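Local coordinates for dihydrodipicolinate reductase N-terminus domain-containing protein (Mycobacterium smegmatis, PDB 6IAQ) that probably acts as an NADP-dependent amine dehydrogenase, catalysing the asymmetric reductive amination of ketones to chiral amines, at residues 95-100 and 133-138. Sequence-based numbering, arbitrary orientation.
Sequences ICAEHG and ATLTGT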
ATOM      1  N   ILE A  95      14.691  27.510  10.894  1.00 32.85           N
ATOM      2  CA  ILE A  95      13.842  28.724  10.803  1.00 35.32           C
ATOM      3  C   ILE A  95      12.366  28.319  11.048  1.00 36.57           C
ATOM      4  O   ILE A  95      11.639  29.032  11.811  1.00 30.87           O
ATOM      5  CB  ILE A  95      14.088  29.440   9.457  1.00 35.00           C
ATOM      6  CG1 ILE A  95      15.486  30.070   9.411  1.00 39.05           C
ATOM      7  CG2 ILE A  95      12.983  30.450   9.133  1.00 33.94           C
ATOM      8  CD1 ILE A  95      15.939  30.478   8.027  1.00 38.92           C
ATOM      9  N   CYS A  96      11.897  27.209  10.467  1.00 33.09           N
ATOM     10  CA  CYS A  96      10.486  26.761  10.632  1.00 32.87           C
ATOM     11  C   CYS A  96      10.229  26.379  12.097  1.00 32.53           C
ATOM     12  O   CYS A  96       9.261  26.916  12.714  1.00 34.09           O
ATOM     13  CB  CYS A  96      10.164  25.610   9.686  1.00 34.37           C
ATOM     14  SG  CYS A  96      10.045  26.180   7.977  1.00 35.30           S
ATOM     15  N   ALA A  97      11.078  25.515  12.648  1.00 32.29           N
ATOM     16  CA  ALA A  97      10.919  24.958  14.005  1.00 32.96           C
ATOM     17  C   ALA A  97      11.060  26.078  15.052  1.00 35.86           C
ATOM     18  O   ALA A  97      10.268  26.077  16.029  1.00 34.79           O
ATOM     19  CB  ALA A  97      11.940  23.869  14.215  1.00 33.48           C
ATOM     20  N   GLU A  98      12.017  27.006  14.867  1.00 34.82           N
ATOM     21  CA  GLU A  98      12.216  28.159  15.784  1.00 35.59           C
ATOM     22  C   GLU A  98      10.908  28.941  15.930  1.00 34.14           C
ATOM     23  O   GLU A  98      10.581  29.374  17.043  1.00 32.21           O
ATOM     24  CB  GLU A  98      13.290  29.126  15.283  1.00 43.20           C
ATOM     25  CG  GLU A  98      14.047  29.759  16.447  1.00 55.65           C
ATOM     26  CD  GLU A  98      15.289  28.970  16.808  1.00 55.45           C
ATOM     27  OE1 GLU A  98      15.953  28.522  15.862  1.00 62.98           O
ATOM     28  OE2 GLU A  98      15.579  28.798  18.005  1.00 57.87           O
ATOM     29  N   HIS A  99      10.188  29.118  14.834  1.00 33.25           N
ATOM     30  CA  HIS A  99       8.952  29.934  14.751  1.00 35.61           C
ATOM     31  C   HIS A  99       7.702  29.094  15.062  1.00 35.69           C
ATOM     32  O   HIS A  99       6.605  29.607  14.859  1.00 34.44           O
ATOM     33  CB  HIS A  99       8.884  30.624  13.391  1.00 37.86           C
ATOM     34  CG  HIS A  99       9.916  31.680  13.205  1.00 38.27           C
ATOM     35  ND1 HIS A  99      11.241  31.400  12.881  1.00 43.47           N
ATOM     36  CD2 HIS A  99       9.823  33.027  13.285  1.00 40.14           C
ATOM     37  CE1 HIS A  99      11.913  32.539  12.762  1.00 44.11           C
ATOM     38  NE2 HIS A  99      11.059  33.548  12.983  1.00 38.38           N
ATOM     39  N   GLY A 100       7.861  27.867  15.559  1.00 32.80           N
ATOM     40  CA  GLY A 100       6.748  26.926  15.798  1.00 36.52           C
ATOM     41  C   GLY A 100       5.939  26.618  14.553  1.00 35.70           C
ATOM     42  O   GLY A 100       4.733  26.286  14.683  1.00 39.14           O
ATOM     43  N   ALA A 133       5.751  22.194  16.863  1.00 34.43           N
ATOM     44  CA  ALA A 133       5.763  22.032  15.391  1.00 32.98           C
ATOM     45  C   ALA A 133       6.111  20.583  15.011  1.00 30.90           C
ATOM     46  O   ALA A 133       6.980  19.944  15.686  1.00 28.23           O
ATOM     47  CB  ALA A 133       6.743  23.001  14.758  1.00 33.82           C
ATOM     48  N   THR A 134       5.506  20.110  13.919  1.00 28.08           N
ATOM     49  CA  THR A 134       5.867  18.818  13.259  1.00 32.05           C
ATOM     50  C   THR A 134       6.742  19.092  12.022  1.00 29.03           C
ATOM     51  O   THR A 134       6.367  19.987  11.232  1.00 28.71           O
ATOM     52  CB  THR A 134       4.616  18.015  12.894  1.00 35.91           C
ATOM     53  OG1 THR A 134       3.834  17.817  14.086  1.00 35.29           O
ATOM     54  CG2 THR A 134       4.980  16.696  12.227  1.00 35.99           C
ATOM     55  N   LEU A 135       7.847  18.363  11.877  1.00 24.48           N
ATOM     56  CA  LEU A 135       8.687  18.351  10.645  1.00 29.04           C
ATOM     57  C   LEU A 135       8.607  16.952  10.009  1.00 27.33           C
ATOM     58  O   LEU A 135       8.832  15.944  10.724  1.00 30.09           O
ATOM     59  CB  LEU A 135      10.144  18.678  10.967  1.00 27.40           C
ATOM     60  CG  LEU A 135      10.409  19.893  11.857  1.00 30.07           C
ATOM     61  CD1 LEU A 135      11.897  20.012  12.111  1.00 28.93           C
ATOM     62  CD2 LEU A 135       9.872  21.187  11.268  1.00 35.42           C
ATOM     63  N   THR A 136       8.290  16.883   8.717  1.00 29.67           N
ATOM     64  CA  THR A 136       8.110  15.590   7.986  1.00 28.44           C
ATOM     65  C   THR A 136       8.731  15.685   6.588  1.00 26.37           C
ATOM     66  O   THR A 136       8.322  16.573   5.827  1.00 27.66           O
ATOM     67  CB  THR A 136       6.627  15.220   7.890  1.00 30.71           C
ATOM     68  OG1 THR A 136       6.120  15.018   9.218  1.00 30.94           O
ATOM     69  CG2 THR A 136       6.402  13.982   7.041  1.00 35.01           C
ATOM     70  N   GLY A 137       9.682  14.813   6.292  1.00 23.53           N
ATOM     71  CA  GLY A 137      10.162  14.549   4.924  1.00 29.47           C
ATOM     72  C   GLY A 137       9.226  13.624   4.179  1.00 30.45           C
ATOM     73  O   GLY A 137       8.945  12.516   4.692  1.00 29.63           O
ATOM     74  N   THR A 138       8.762  14.052   3.004  1.00 30.00           N
ATOM     75  CA  THR A 138       7.886  13.245   2.127  1.00 29.14           C
ATOM     76  C   THR A 138       8.299  13.500   0.674  1.00 29.29           C
ATOM     77  O   THR A 138       9.447  13.925   0.445  1.00 29.21           O
ATOM     78  CB  THR A 138       6.423  13.521   2.455  1.00 28.76           C
ATOM     79  OG1 THR A 138       5.566  12.769   1.596  1.00 31.59           O
ATOM     80  CG2 THR A 138       6.074  14.985   2.337  1.00 31.15           C
TER
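With CG swung to chi1 -48° and the branch then extended (chi2 177°), L135 sends its methyl CD1 from strand 134-137 to the methyl of A97, while the positive phi of G100 (58°) brings G100 C against the methyl of A133. Helix 86-98 here packs on the parallel sheet of the Rossmann-type NADP domain; the chain leaves this helix and runs into strand 102-105, which pairs in parallel with strand 134-137. The closest approach is that of A133 CB to G100 C, 3.7 Å, with G100 O at 3.9 Å from the same methyl. No hydrogen bond crosses; the interface is van der Waals packing. The second touch, A97 CB to L135 CD1 at 4.4 Å, is a loose apolar one. Alanine suits both sites, since a single methyl lets the backbones come close, with G100 CA and A133 CA 5.0 Å apart, and leucine supplies the reach that the helix-to-strand gap demands. L124 and A128 of helix 118-130, together with A103, also touch L135 and make its surroundings apolar.

The helix ends in a Schellman motif: G100 N donates to A97 O at 3.0 Å, and V101 N to C96 O. Glycine is at ease with the positive phi of the C-prime position and, lacking a side chain, presents bare backbone to A133. A97 O takes a second hydrogen bond from T131 OG1, which ties the helix end to the segment leading into the strand. Just past the strand's C-terminal end, T138 touches NADP. On the helix's other flank, H99, whose NE2 is hydrogen-bonded to E71 OE2, directs ND1 back to I95 O at 2.6 Å, in the carbonyl plane, with the acceptor tilted from the imidazole plane.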